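Porin B (Pseudomonas putida, PDB 4GEY) forms an outer-membrane beta-barrel channel that probably carries out the selective uptake of glucose and related sugars. Local coordinates at residues K196-I199 against F203-Q206; G155-S160 against A192-Y197. The protein carries 2 engineered substitutions. One frame throughout, in Å; residues are numbered along the deposited sequence.

Contact 1 of 2, residues K196-I199 against F203-Q206. With C8E ((hydroxyethyloxy)tri(ethyloxy)octane), chain C.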
loop_
_atom_site.group_PDB
_atom_site.type_symbol
_atom_site.label_atom_id
_atom_site.label_comp_id
_atom_site.label_asym_id
_atom_site.label_seq_id
_atom_site.Cartn_x
_atom_site.Cartn_y
_atom_site.Cartn_z
ATOM N N LYS A 196 18.608 -6.337 -9.004
ATOM C CA LYS A 196 19.005 -5.107 -8.336
ATOM C C LYS A 196 20.515 -4.932 -8.382
ATOM O O LYS A 196 21.280 -5.850 -8.070
ATOM C CB LYS A 196 18.515 -5.107 -6.880
ATOM C CG LYS A 196 18.867 -3.849 -6.107
ATOM C CD LYS A 196 17.950 -3.628 -4.912
ATOM C CE LYS A 196 18.192 -4.664 -3.833
ATOM N NZ LYS A 196 17.921 -4.102 -2.487
ATOM N N TYR A 197 20.932 -3.740 -8.781
ATOM C CA TYR A 197 22.342 -3.408 -8.875
ATOM C C TYR A 197 22.595 -2.322 -7.842
ATOM O O TYR A 197 22.014 -1.249 -7.920
ATOM C CB TYR A 197 22.660 -2.927 -10.300
ATOM C CG TYR A 197 24.056 -2.350 -10.546
ATOM C CD1 TYR A 197 25.129 -2.645 -9.707
ATOM C CD2 TYR A 197 24.292 -1.496 -11.633
ATOM C CE1 TYR A 197 26.391 -2.106 -9.939
ATOM C CE2 TYR A 197 25.548 -0.964 -11.871
ATOM C CZ TYR A 197 26.590 -1.271 -11.015
ATOM O OH TYR A 197 27.839 -0.746 -11.234
ATOM N N ASN A 198 23.437 -2.621 -6.860
ATOM C CA ASN A 198 23.891 -1.626 -5.903
ATOM C C ASN A 198 25.128 -0.919 -6.423
ATOM O O ASN A 198 26.224 -1.468 -6.364
ATOM C CB ASN A 198 24.225 -2.286 -4.568
ATOM C CG ASN A 198 23.022 -2.926 -3.917
ATOM O OD1 ASN A 198 22.065 -2.238 -3.550
ATOM N ND2 ASN A 198 23.060 -4.247 -3.768
ATOM N N ILE A 199 24.959 0.297 -6.929
ATOM C CA ILE A 199 26.056 1.019 -7.570
ATOM C C ILE A 199 26.964 1.603 -6.503
ATOM O O ILE A 199 28.179 1.709 -6.665
ATOM C CB ILE A 199 25.508 2.149 -8.474
ATOM C CG1 ILE A 199 24.689 1.567 -9.629
ATOM C CG2 ILE A 199 26.614 3.022 -9.024
ATOM C CD1 ILE A 199 23.790 2.572 -10.284
ATOM N N PHE A 203 23.093 4.267 -3.301
ATOM C CA PHE A 203 22.341 4.410 -4.542
ATOM C C PHE A 203 22.183 3.085 -5.258
ATOM O O PHE A 203 23.155 2.369 -5.474
ATOM C CB PHE A 203 23.029 5.404 -5.475
ATOM C CG PHE A 203 22.244 5.708 -6.718
ATOM C CD1 PHE A 203 21.159 6.570 -6.676
ATOM C CD2 PHE A 203 22.583 5.137 -7.923
ATOM C CE1 PHE A 203 20.424 6.857 -7.814
ATOM C CE2 PHE A 203 21.847 5.424 -9.064
ATOM C CZ PHE A 203 20.769 6.292 -9.003
ATOM N N PHE A 204 20.964 2.753 -5.648
ATOM C CA PHE A 204 20.770 1.553 -6.463
ATOM C C PHE A 204 19.734 1.695 -7.574
ATOM O O PHE A 204 18.883 2.576 -7.540
ATOM C CB PHE A 204 20.518 0.296 -5.599
ATOM C CG PHE A 204 19.197 0.279 -4.863
ATOM C CD1 PHE A 204 18.040 -0.182 -5.482
ATOM C CD2 PHE A 204 19.124 0.638 -3.534
ATOM C CE1 PHE A 204 16.830 -0.241 -4.788
ATOM C CE2 PHE A 204 17.923 0.579 -2.845
ATOM C CZ PHE A 204 16.779 0.144 -3.478
ATOM N N VAL A 205 19.826 0.817 -8.562
ATOM C CA VAL A 205 18.837 0.752 -9.631
ATOM C C VAL A 205 18.271 -0.655 -9.651
ATOM O O VAL A 205 18.915 -1.592 -9.188
ATOM C CB VAL A 205 19.448 1.101 -11.010
ATOM C CG1 VAL A 205 19.909 2.545 -11.029
ATOM C CG2 VAL A 205 20.592 0.181 -11.327
ATOM N N GLN A 206 17.060 -0.807 -10.170
ATOM C CA GLN A 206 16.426 -2.123 -10.199
ATOM C C GLN A 206 15.296 -2.183 -11.198
ATOM O O GLN A 206 14.642 -1.175 -11.490
ATOM C CB GLN A 206 15.905 -2.513 -8.818
ATOM C CG GLN A 206 14.843 -1.607 -8.242
ATOM C CD GLN A 206 14.331 -2.152 -6.916
ATOM O OE1 GLN A 206 14.726 -3.245 -6.497
ATOM N NE2 GLN A 206 13.453 -1.400 -6.248
HETATM C C1 C8E C . 13.017 6.272 -14.670
HETATM C C2 C8E C . 13.408 4.919 -14.107
HETATM C C3 C8E C . 14.912 4.909 -13.870
HETATM C C4 C8E C . 15.592 3.777 -14.632
HETATM C C5 C8E C . 16.467 2.934 -13.714
HETATM C C6 C8E C . 16.203 1.451 -13.964
HETATM C C7 C8E C . 17.418 0.772 -14.579
HETATM C C8 C8E C . 17.281 -0.746 -14.638
HETATM O O9 C8E C . 18.236 -1.339 -13.776
HETATM C C10 C8E C . 18.654 -2.623 -14.210
HETATM C C11 C8E C . 19.563 -3.299 -13.183
HETATM O O12 C8E C . 20.352 -4.297 -13.807
#
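A lysine ammonium resting on a phenylalanine two positions off its directly paired residue sets this strand pair apart: Lys196 NZ stands 4.6 Å from the centroid of the Phe204 ring, 14° off the ring normal, in a cation-pi contact over the face. The aliphatic part of the lysine shares the ring, for CD covers the same face, 3.5 Å from Phe204 CD1. Lys196 leaves the backbone with CG opposite N (chi1 -179°) and bends at chi3 and chi4, which bring the tail over the ring. Beside the phenylalanine lies Asn198, whose OD1 is 3.6 Å from Phe204 CB and whose ND2 is hydrogen-bonded to Gly143 O, while the amide plane stands steeply to the ring. Replacing Phe204 with a serine would probably leave the ammonium of Lys196 without its aromatic seat and the lysine tail freer to turn.

On the other face Val205 CG2 packs 3.9 Å from Tyr197 CB. A detergent molecule lies against Val205, which is consistent with this face looking toward the membrane. Where the chain turns at Ile199, its CD1 meets the edge of the Phe203 ring at CE2 (3.7 Å). Between the two faces runs the backbone pairing: Tyr197 N to Val205 O is 3.0 Å and Val205 N to Tyr197 O 3.1 Å, both nearly straight, followed by a weak bond from Ile199 N to Phe203 O. Two non-hydrogen-bonded pairs, Lys196 with Gln206 and Asn198 with Phe204, flank the hydrogen-bonded pair Tyr197 with Val205, the pattern of an antiparallel beta hairpin, the repeating element of a porin barrel wall.

Contact 2 of 2, residues G155-S160 against A192-Y197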
loop_
_atom_site.group_PDB
_atom_site.type_symbol
_atom_site.label_atom_id
_atom_site.label_comp_id
_atom_site.label_asym_id
_atom_site.label_seq_id
_atom_site.Cartn_x
_atom_site.Cartn_y
_atom_site.Cartn_z
ATOM N N GLY A 155 5.057 -3.898 -4.379
ATOM C CA GLY A 155 5.337 -2.861 -3.404
ATOM C C GLY A 155 6.424 -3.218 -2.424
ATOM O O GLY A 155 6.967 -2.349 -1.742
ATOM N N GLU A 156 6.739 -4.503 -2.349
ATOM C CA GLU A 156 7.772 -4.996 -1.455
ATOM C C GLU A 156 9.178 -4.529 -1.872
ATOM O O GLU A 156 10.059 -4.399 -1.026
ATOM C CB GLU A 156 7.689 -6.522 -1.396
ATOM C CG GLU A 156 8.779 -7.206 -0.603
ATOM C CD GLU A 156 8.517 -8.684 -0.418
ATOM O OE1 GLU A 156 7.390 -9.044 -0.029
ATOM O OE2 GLU A 156 9.438 -9.489 -0.658
ATOM N N ASP A 157 9.391 -4.284 -3.168
ATOM C CA ASP A 157 10.676 -3.765 -3.640
ATOM C C ASP A 157 10.536 -2.429 -4.349
ATOM O O ASP A 157 11.423 -1.578 -4.296
ATOM C CB ASP A 157 11.350 -4.758 -4.586
ATOM C CG ASP A 157 11.704 -6.054 -3.899
ATOM O OD1 ASP A 157 10.767 -6.851 -3.664
ATOM O OD2 ASP A 157 12.904 -6.265 -3.597
ATOM N N PHE A 158 9.413 -2.245 -5.021
ATOM C CA PHE A 158 9.232 -1.068 -5.853
ATOM C C PHE A 158 8.281 -0.072 -5.187
ATOM O O PHE A 158 7.274 -0.477 -4.589
ATOM C CB PHE A 158 8.722 -1.499 -7.235
ATOM C CG PHE A 158 9.681 -2.407 -7.983
ATOM C CD1 PHE A 158 9.627 -3.774 -7.828
ATOM C CD2 PHE A 158 10.631 -1.878 -8.841
ATOM C CE1 PHE A 158 10.496 -4.597 -8.516
ATOM C CE2 PHE A 158 11.500 -2.686 -9.520
ATOM C CZ PHE A 158 11.438 -4.052 -9.357
ATOM N N ASN A 159 8.614 1.220 -5.255
ATOM C CA ASN A 159 7.691 2.267 -4.811
ATOM C C ASN A 159 7.350 2.067 -3.334
ATOM O O ASN A 159 6.285 2.452 -2.859
ATOM C CB ASN A 159 6.432 2.233 -5.700
ATOM C CG ASN A 159 5.439 3.349 -5.391
ATOM O OD1 ASN A 159 4.230 3.115 -5.324
ATOM N ND2 ASN A 159 5.941 4.559 -5.203
ATOM N N SER A 160 8.269 1.437 -2.612
ATOM C CA SER A 160 8.030 1.054 -1.222
ATOM C C SER A 160 7.915 2.255 -0.300
ATOM O O SER A 160 8.675 3.212 -0.427
ATOM C CB SER A 160 9.147 0.142 -0.737
ATOM O OG SER A 160 9.339 -0.934 -1.614
ATOM N N ALA A 192 7.421 -13.665 -9.657
ATOM C CA ALA A 192 8.180 -12.463 -9.964
ATOM C C ALA A 192 9.680 -12.684 -9.944
ATOM O O ALA A 192 10.191 -13.578 -9.256
ATOM C CB ALA A 192 7.815 -11.369 -9.018
ATOM N N LEU A 193 10.367 -11.863 -10.731
ATOM C CA LEU A 193 11.813 -11.814 -10.778
ATOM C C LEU A 193 12.233 -10.357 -10.622
ATOM O O LEU A 193 11.747 -9.480 -11.338
ATOM C CB LEU A 193 12.307 -12.364 -12.114
ATOM C CG LEU A 193 13.824 -12.377 -12.343
ATOM C CD1 LEU A 193 14.524 -13.212 -11.270
ATOM C CD2 LEU A 193 14.173 -12.867 -13.750
ATOM N N ARG A 194 13.129 -10.091 -9.680
ATOM C CA ARG A 194 13.585 -8.727 -9.440
ATOM C C ARG A 194 15.109 -8.657 -9.387
ATOM O O ARG A 194 15.729 -9.298 -8.543
ATOM C CB ARG A 194 12.986 -8.173 -8.138
ATOM C CG ARG A 194 13.375 -6.735 -7.866
ATOM C CD ARG A 194 14.075 -6.568 -6.530
ATOM N NE ARG A 194 15.146 -7.536 -6.328
ATOM C CZ ARG A 194 15.787 -7.698 -5.175
ATOM N NH1 ARG A 194 15.466 -6.951 -4.133
ATOM N NH2 ARG A 194 16.743 -8.605 -5.067
ATOM N N VAL A 195 15.706 -7.877 -10.285
ATOM C CA VAL A 195 17.169 -7.749 -10.352
ATOM C C VAL A 195 17.608 -6.362 -9.874
ATOM O O VAL A 195 17.043 -5.339 -10.275
ATOM C CB VAL A 195 17.726 -8.032 -11.777
ATOM C CG1 VAL A 195 19.212 -7.834 -11.812
ATOM C CG2 VAL A 195 17.389 -9.448 -12.231
ATOM N N LYS A 196 18.608 -6.337 -9.004
ATOM C CA LYS A 196 19.005 -5.107 -8.336
ATOM C C LYS A 196 20.515 -4.932 -8.382
ATOM O O LYS A 196 21.280 -5.850 -8.070
ATOM C CB LYS A 196 18.515 -5.107 -6.880
ATOM C CG LYS A 196 18.867 -3.849 -6.107
ATOM C CD LYS A 196 17.950 -3.628 -4.912
ATOM C CE LYS A 196 18.192 -4.664 -3.833
ATOM N NZ LYS A 196 17.921 -4.102 -2.487
ATOM N N TYR A 197 20.932 -3.740 -8.781
ATOM C CA TYR A 197 22.342 -3.408 -8.875
ATOM C C TYR A 197 22.595 -2.322 -7.842
ATOM O O TYR A 197 22.014 -1.249 -7.920
ATOM C CB TYR A 197 22.660 -2.927 -10.300
ATOM C CG TYR A 197 24.056 -2.350 -10.546
ATOM C CD1 TYR A 197 25.129 -2.645 -9.707
ATOM C CD2 TYR A 197 24.292 -1.496 -11.633
ATOM C CE1 TYR A 197 26.391 -2.106 -9.939
ATOM C CE2 TYR A 197 25.548 -0.964 -11.871
ATOM C CZ TYR A 197 26.590 -1.271 -11.015
ATOM O OH TYR A 197 27.839 -0.746 -11.234
#
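In this porin barrel the loop after strand 145-149 comes to rest against the wall, where Asp157 and Phe158 meet Arg194 of strand 190-198 at two points of its chain. Asp157 OD2 accepts a hydrogen bond from Arg194 NH1 at 2.7 Å, as part of a salt bridge. The nitrogen approaches nearly along the C-O axis of the carboxylate, yet the oxygen sits 32° out of the guanidinium plane and the N-H points past it (131°). With the two planar groups almost perpendicular, the bridge rests on a single N-H rather than on a side-by-side pair.

Loops that fold back on the barrel wall are a familiar porin feature, and here a phenylalanine adds an apolar hold: CE1 and CZ of the Phe158 ring meet Arg194 CG, CZ at 3.6 Å. Bends at chi2 and chi3 of the arginine then carry its head from the ring to the acid. Lys196 CB lies over the centre of one guanidinium face, 4.1 Å above it. Asp146 takes Arg194 NH2 in a second salt bridge, and Lys148 holds Asp157 OD1, so both ends of the pair are probably steadied by opposite charges. Within the loop, Ser160 OG donates to Gly155 O (2.8 Å).

From the N terminus, the chain first lays down residues 155-160, in the loop after strand 145-149, and, after 31 intervening residues, reaches 192-197, where contact 2 closes that long excursion. Strand 190-198 continues straight into contact 1, which closes the short hairpin turn onto strand 203-212. Neither loop nests inside the other or truly crosses it: one starts where the other ends, and Lys196 and Tyr197 belong to both. Gln206 of contact 1 joins them in space, its NE2 lying 2.8 Å from Asp157 O in a probable hydrogen bond and its CG packing on Phe158. Loop and two neighbouring wall strands are thus tied together.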